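PDB 2VD3: ATP phosphoribosyltransferase from Methanobacterium thermoautotrophicum, which probably catalyses the condensation of ATP with 5-phosphoribosyl 1-diphosphate, the first step of histidine biosynthesis, and is caught here with the inhibitor histidine bound. Local coordinates for residues 91-96 / 181-186; 217-222 / 257-262. All coordinates share one frame; numbering follows the deposited sequence. Where two conformers were deposited one is given.

Contact 1: 91-96 / 181-186; sequences YGRASL and ESSVKL
Ala94 and Ser182 form an antiparallel hydrogen-bonded pair, Ala94 N to Ser182 O at 3.1 Å and Ser182 N to Ala94 O at 2.9 Å, and beyond the small break at Ser183 a third backbone bond runs from Val184 N to Tyr91 O (3.2 Å). Gly92 suits the loop leading into the strand: its phi is positive (64°), and a beta carbon there would collide with Val184 CG2. Val184 lies against one face of the Tyr91 ring, its CG2 3.9 Å from the ring centroid in a CH-pi contact, while CG1 reaches the phenol end, 3.5 Å from CZ. Tyr91 carries its ring between its own N and C (chi1 78°), a rotamer that sets the face beside Val184, and its OH bonds to Ile15 O. At the next pair, in the modelled conformer of Glu181, Ser95 OG donates to the syn side of Glu181 OE1 (2.8 Å), somewhat out of the carboxylate plane. Arg93 is extended, and NE reaches Ser183 OG at 3.3 Å, but Asp88 gathers both groups, with NH2 in a salt bridge and OG in a hydrogen bond; Arg93 N is hydrogen-bonded to Asp32 of a neighbouring subunit. The two strands probably belong to the hinge between the lobes of the catalytic region, as in the related type II periplasmic-binding-protein fold.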
loop_
_atom_site.group_PDB
_atom_site.type_symbol
_atom_site.label_atom_id
_atom_site.label_comp_id
_atom_site.label_asym_id
_atom_site.label_seq_id
_atom_site.Cartn_x
_atom_site.Cartn_y
_atom_site.Cartn_z
ATOM N N TYR A 91 14.911 -5.321 23.683
ATOM C CA TYR A 91 14.037 -5.772 22.607
ATOM C C TYR A 91 14.814 -5.794 21.293
ATOM O O TYR A 91 15.951 -5.308 21.221
ATOM C CB TYR A 91 12.777 -4.891 22.517
ATOM C CG TYR A 91 12.963 -3.541 21.838
ATOM C CD1 TYR A 91 13.476 -2.444 22.533
ATOM C CD2 TYR A 91 12.620 -3.368 20.496
ATOM C CE1 TYR A 91 13.636 -1.200 21.906
ATOM C CE2 TYR A 91 12.779 -2.144 19.860
ATOM C CZ TYR A 91 13.283 -1.061 20.564
ATOM O OH TYR A 91 13.426 0.143 19.914
ATOM N N GLY A 92 14.208 -6.369 20.263
ATOM C CA GLY A 92 14.819 -6.400 18.937
ATOM C C GLY A 92 16.104 -7.193 18.913
ATOM O O GLY A 92 17.062 -6.820 18.258
ATOM N N ARG A 93 16.118 -8.294 19.646
ATOM C CA ARG A 93 17.288 -9.155 19.702
ATOM C C ARG A 93 17.345 -10.111 18.517
ATOM O O ARG A 93 16.322 -10.634 18.063
ATOM C CB ARG A 93 17.366 -9.868 21.045
ATOM C CG ARG A 93 17.377 -8.852 22.176
ATOM C CD ARG A 93 17.745 -9.435 23.504
ATOM N NE ARG A 93 18.139 -8.353 24.402
ATOM C CZ ARG A 93 18.399 -8.503 25.697
ATOM N NH1 ARG A 93 18.301 -9.694 26.270
ATOM N NH2 ARG A 93 18.760 -7.457 26.422
ATOM N N ALA A 94 18.552 -10.291 17.994
ATOM C CA ALA A 94 18.766 -11.021 16.758
ATOM C C ALA A 94 20.228 -11.361 16.655
ATOM O O ALA A 94 21.078 -10.634 17.166
ATOM C CB ALA A 94 18.332 -10.190 15.562
ATOM N N SER A 95 20.505 -12.493 16.021
ATOM C CA SER A 95 21.867 -12.961 15.829
ATOM C C SER A 95 22.264 -12.817 14.374
ATOM O O SER A 95 21.546 -13.271 13.482
ATOM C CB SER A 95 21.991 -14.430 16.247
ATOM O OG SER A 95 21.732 -14.597 17.632
ATOM N N LEU A 96 23.400 -12.173 14.125
ATOM C CA LEU A 96 23.991 -12.249 12.794
ATOM C C LEU A 96 24.814 -13.521 12.742
ATOM O O LEU A 96 25.884 -13.592 13.338
ATOM C CB LEU A 96 24.866 -11.031 12.480
ATOM C CG LEU A 96 25.409 -11.050 11.048
ATOM C CD1 LEU A 96 24.287 -10.791 10.034
ATOM C CD2 LEU A 96 26.542 -10.070 10.876
ATOM N N GLU A 181 25.943 -10.867 18.419
ATOM C CA GLU A 181 24.664 -10.775 19.103
ATOM C C GLU A 181 24.232 -9.319 19.077
ATOM O O GLU A 181 24.999 -8.416 19.436
ATOM C CB GLU A 181 24.760 -11.276 20.545
ATOM C CG GLU A 181 25.365 -12.663 20.710
ATOM C CD GLU A 181 24.522 -13.771 20.104
ATOM O OE1 GLU A 181 23.397 -13.496 19.626
ATOM O OE2 GLU A 181 24.993 -14.929 20.115
ATOM N N SER A 182 23.012 -9.089 18.625
ATOM C CA SER A 182 22.513 -7.737 18.501
ATOM C C SER A 182 21.291 -7.498 19.370
ATOM O O SER A 182 20.453 -8.388 19.589
ATOM C CB SER A 182 22.184 -7.415 17.051
ATOM O OG SER A 182 21.797 -6.070 16.938
ATOM N N SER A 183 21.202 -6.271 19.857
ATOM C CA SER A 183 20.084 -5.850 20.649
ATOM C C SER A 183 19.939 -4.360 20.407
ATOM O O SER A 183 20.883 -3.713 19.929
ATOM C CB SER A 183 20.353 -6.156 22.118
ATOM O OG SER A 183 19.310 -5.681 22.942
ATOM N N VAL A 184 18.759 -3.826 20.711
ATOM C CA VAL A 184 18.504 -2.400 20.557
ATOM C C VAL A 184 19.116 -1.595 21.710
ATOM O O VAL A 184 18.992 -1.948 22.888
ATOM C CB VAL A 184 16.990 -2.092 20.403
ATOM C CG1 VAL A 184 16.768 -0.595 20.350
ATOM C CG2 VAL A 184 16.451 -2.734 19.140
ATOM N N LYS A 185 19.767 -0.496 21.361
ATOM C CA LYS A 185 20.490 0.293 22.342
ATOM C C LYS A 185 19.977 1.716 22.366
ATOM O O LYS A 185 19.448 2.192 21.374
ATOM C CB LYS A 185 21.981 0.281 22.010
ATOM C CG LYS A 185 22.559 -1.099 21.834
ATOM C CD LYS A 185 22.709 -1.809 23.168
ATOM C CE LYS A 185 23.317 -3.196 22.994
ATOM N NZ LYS A 185 23.657 -3.824 24.307
ATOM N N LEU A 186 20.108 2.375 23.516
ATOM C CA LEU A 186 19.999 3.835 23.599
ATOM C C LEU A 186 21.414 4.381 23.545
ATOM O O LEU A 186 22.271 3.983 24.346
ATOM C CB LEU A 186 19.321 4.282 24.901
ATOM C CG LEU A 186 19.276 5.803 25.155
ATOM C CD1 LEU A 186 18.234 6.495 24.284
ATOM C CD2 LEU A 186 19.049 6.140 26.634
#

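Contact 2: 217-222 / 257-262; sequences RLVMLN and AVVDEK. With HIS (histidine), chain C; HIS (histidine), chain B; IMD (imidazole), chain F.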
loop_
_atom_site.group_PDB
_atom_site.type_symbol
_atom_site.label_atom_id
_atom_site.label_comp_id
_atom_site.label_asym_id
_atom_site.label_seq_id
_atom_site.Cartn_x
_atom_site.Cartn_y
_atom_site.Cartn_z
ATOM N N ARG A 217 4.912 -7.591 37.442
ATOM C CA ARG A 217 3.538 -7.137 37.635
ATOM C C ARG A 217 3.269 -6.979 39.125
ATOM O O ARG A 217 3.993 -7.553 39.947
ATOM C CB ARG A 217 2.538 -8.126 37.020
ATOM C CG ARG A 217 2.667 -8.390 35.525
ATOM C CD ARG A 217 2.420 -7.146 34.674
ATOM N NE ARG A 217 1.982 -7.500 33.323
ATOM C CZ ARG A 217 2.789 -7.811 32.307
ATOM N NH1 ARG A 217 2.267 -8.129 31.124
ATOM N NH2 ARG A 217 4.107 -7.808 32.461
ATOM N N LEU A 218 2.241 -6.200 39.467
ATOM C CA LEU A 218 1.790 -6.061 40.858
ATOM C C LEU A 218 0.597 -6.987 41.123
ATOM O O LEU A 218 -0.506 -6.763 40.601
ATOM C CB LEU A 218 1.432 -4.600 41.186
ATOM C CG LEU A 218 0.873 -4.267 42.578
ATOM C CD1 LEU A 218 1.945 -4.315 43.635
ATOM C CD2 LEU A 218 0.193 -2.897 42.581
ATOM N N VAL A 219 0.830 -8.013 41.943
ATOM C CA VAL A 219 -0.178 -9.028 42.231
ATOM C C VAL A 219 -0.913 -8.735 43.542
ATOM O O VAL A 219 -0.284 -8.538 44.577
ATOM C CB VAL A 219 0.438 -10.452 42.226
ATOM C CG1 VAL A 219 -0.581 -11.512 42.659
ATOM C CG2 VAL A 219 0.975 -10.771 40.844
ATOM N N MET A 220 -2.245 -8.701 43.470
ATOM C CA MET A 220 -3.108 -8.419 44.624
ATOM C C MET A 220 -4.077 -9.573 44.867
ATOM O O MET A 220 -4.559 -10.196 43.919
ATOM C CB MET A 220 -3.929 -7.144 44.402
ATOM C CG MET A 220 -3.133 -5.898 44.109
ATOM S SD MET A 220 -4.133 -4.597 43.366
ATOM C CE MET A 220 -4.863 -3.797 44.788
ATOM N N LEU A 221 -4.371 -9.836 46.141
ATOM C CA LEU A 221 -5.278 -10.923 46.527
ATOM C C LEU A 221 -5.972 -10.658 47.858
ATOM O O LEU A 221 -5.455 -9.929 48.707
ATOM C CB LEU A 221 -4.536 -12.266 46.586
ATOM C CG LEU A 221 -3.311 -12.441 47.497
ATOM C CD1 LEU A 221 -3.671 -12.608 48.980
ATOM C CD2 LEU A 221 -2.528 -13.643 47.034
ATOM N N ASN A 222 -7.145 -11.263 48.023
ATOM C CA ASN A 222 -7.846 -11.277 49.296
ATOM C C ASN A 222 -7.601 -12.606 50.013
ATOM O O ASN A 222 -7.824 -13.675 49.444
ATOM C CB ASN A 222 -9.345 -11.052 49.082
ATOM C CG ASN A 222 -9.664 -9.651 48.593
ATOM O OD1 ASN A 222 -9.020 -8.675 48.983
ATOM N ND2 ASN A 222 -10.682 -9.544 47.743
ATOM N N ALA A 257 2.004 -7.591 46.236
ATOM C CA ALA A 257 3.441 -7.750 46.057
ATOM C C ALA A 257 3.790 -7.682 44.581
ATOM O O ALA A 257 3.019 -8.119 43.725
ATOM C CB ALA A 257 3.912 -9.061 46.651
ATOM N N VAL A 258 4.954 -7.107 44.293
ATOM C CA VAL A 258 5.515 -7.123 42.948
ATOM C C VAL A 258 6.034 -8.539 42.695
ATOM O O VAL A 258 6.757 -9.101 43.525
ATOM C CB VAL A 258 6.667 -6.100 42.807
ATOM C CG1 VAL A 258 7.153 -6.030 41.358
ATOM C CG2 VAL A 258 6.236 -4.722 43.301
ATOM N N VAL A 259 5.622 -9.139 41.580
ATOM C CA VAL A 259 6.074 -10.492 41.252
ATOM C C VAL A 259 6.555 -10.583 39.800
ATOM O O VAL A 259 6.022 -9.916 38.920
ATOM C CB VAL A 259 5.003 -11.586 41.567
ATOM C CG1 VAL A 259 4.128 -11.190 42.757
ATOM C CG2 VAL A 259 4.142 -11.886 40.366
ATOM N N ASP A 260 7.571 -11.405 39.561
ATOM C CA ASP A 260 8.061 -11.625 38.212
ATOM C C ASP A 260 7.188 -12.612 37.442
ATOM O O ASP A 260 6.680 -13.566 38.021
ATOM C CB ASP A 260 9.503 -12.125 38.232
ATOM C CG ASP A 260 10.128 -12.107 36.857
ATOM O OD1 ASP A 260 10.484 -11.009 36.380
ATOM O OD2 ASP A 260 10.239 -13.182 36.240
ATOM N N GLU A 261 7.047 -12.385 36.135
ATOM C CA GLU A 261 6.223 -13.228 35.258
ATOM C C GLU A 261 6.607 -14.710 35.219
ATOM O O GLU A 261 5.747 -15.556 34.985
ATOM C CB GLU A 261 6.189 -12.661 33.838
ATOM C CG GLU A 261 5.377 -11.371 33.709
ATOM C CD GLU A 261 3.917 -11.607 33.346
ATOM O OE1 GLU A 261 3.494 -11.106 32.283
ATOM O OE2 GLU A 261 3.191 -12.278 34.113
ATOM N N LYS A 262 7.889 -15.011 35.440
ATOM C CA LYS A 262 8.365 -16.390 35.593
ATOM C C LYS A 262 7.671 -17.106 36.746
ATOM O O LYS A 262 7.529 -18.328 36.725
ATOM C CB LYS A 262 9.880 -16.440 35.856
ATOM C CG LYS A 262 10.771 -15.887 34.754
ATOM C CD LYS A 262 12.166 -15.581 35.308
ATOM C CE LYS A 262 12.812 -14.405 34.583
ATOM N NZ LYS A 262 13.919 -13.799 35.380
HETATM N N HIS C . -10.473 -5.983 48.324
HETATM C CA HIS C . -10.918 -5.469 46.986
HETATM C C HIS C . -11.959 -6.386 46.357
HETATM O O HIS C . -12.601 -6.023 45.373
HETATM C CB HIS C . -9.725 -5.314 46.037
HETATM C CG HIS C . -8.912 -6.563 45.877
HETATM N ND1 HIS C . -7.609 -6.664 46.317
HETATM C CD2 HIS C . -9.218 -7.761 45.327
HETATM C CE1 HIS C . -7.148 -7.874 46.045
HETATM N NE2 HIS C . -8.107 -8.560 45.448
HETATM O OXT HIS C . -12.181 -7.516 46.813
HETATM N N HIS B . 5.387 -3.956 49.356
HETATM C CA HIS B . 5.300 -4.656 48.031
HETATM C C HIS B . 6.670 -5.126 47.560
HETATM O O HIS B . 6.774 -5.906 46.615
HETATM C CB HIS B . 4.674 -3.743 46.972
HETATM C CG HIS B . 5.368 -2.423 46.825
HETATM N ND1 HIS B . 4.766 -1.225 47.152
HETATM C CD2 HIS B . 6.610 -2.112 46.386
HETATM C CE1 HIS B . 5.610 -0.234 46.922
HETATM N NE2 HIS B . 6.738 -0.747 46.461
HETATM O OXT HIS B . 7.708 -4.732 48.109
HETATM N N1 IMD F . 7.381 -22.365 34.282
HETATM C C2 IMD F . 7.543 -21.951 35.558
HETATM N N3 IMD F . 8.200 -20.769 35.547
HETATM C C4 IMD F . 8.456 -20.436 34.264
HETATM C C5 IMD F . 7.940 -21.445 33.464
#
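Arg217 and Val259 face each other as an antiparallel hydrogen-bonded pair, with Val259 N to Arg217 O at 2.8 Å; Val219 and Ala257 repeat the pattern, and Leu218 and Val258 form the non-hydrogen-bonded pair between them. From CB, on the same sheet face as Val219 and Val259, the Arg217 chain bends at chi2 (-63°) toward Glu261. CG comes 4.1 Å from Glu261 CD, and NE turns to Glu285 of a neighbouring subunit in a salt bridge. The guanidinium offers a face: Glu261 OE1 sits above it, offset toward the rim and 3.4 Å from each of CZ, NH1 and NH2, a salt bridge of charge alone with no N-H aimed at the oxygen. Glu261, which also pairs with Arg286 of that subunit, and Glu285 probably offset the close approach of Arg217 to Arg286; an arginine's length lets it reach both acids. A leucine in place of Arg217 would probably leave Glu285 of the neighbour without this mate and Glu261 with less positive charge to balance it. Inward along the same face, Val219 CG2 meets Val259 CG2 at 3.4 Å, a tight fit of beta-branched residues well suited to strands. The inhibitor binds along these strands, each histidine between subunits: Val258 N donates to the carboxylate O of one (3.2 Å), and Asn222 ND2 to OXT of another (2.7 Å), completing a site otherwise lined by a neighbouring subunit. The pairing joins central strands of a ferredoxin-like beta-alpha-beta-beta-alpha-beta domain, the GlnB-like regulatory module of long-form HisG.

Both contacts are antiparallel strand pairings, but they hold different elements and lie in different domains, their centres 29 Å apart. Contact 1 sits near the middle of the chain, its centre about 6 Å from that of the chain, and is only partly buried: its backbone ladder is interrupted, and its side chains mix hydroxyls and charges with an aliphatic-aromatic patch of Val184 on Tyr91. Contact 2, its centre about 23 Å from the chain's, is nonetheless the more buried, covered by its own domain's helix and sheet and by neighbouring subunits; its ladder is regular, and charge is confined to one end. The second subunit reaches both, through one aspartate at contact 1 and a salt-bridge network at contact 2, where bound histidine adds a regulatory role.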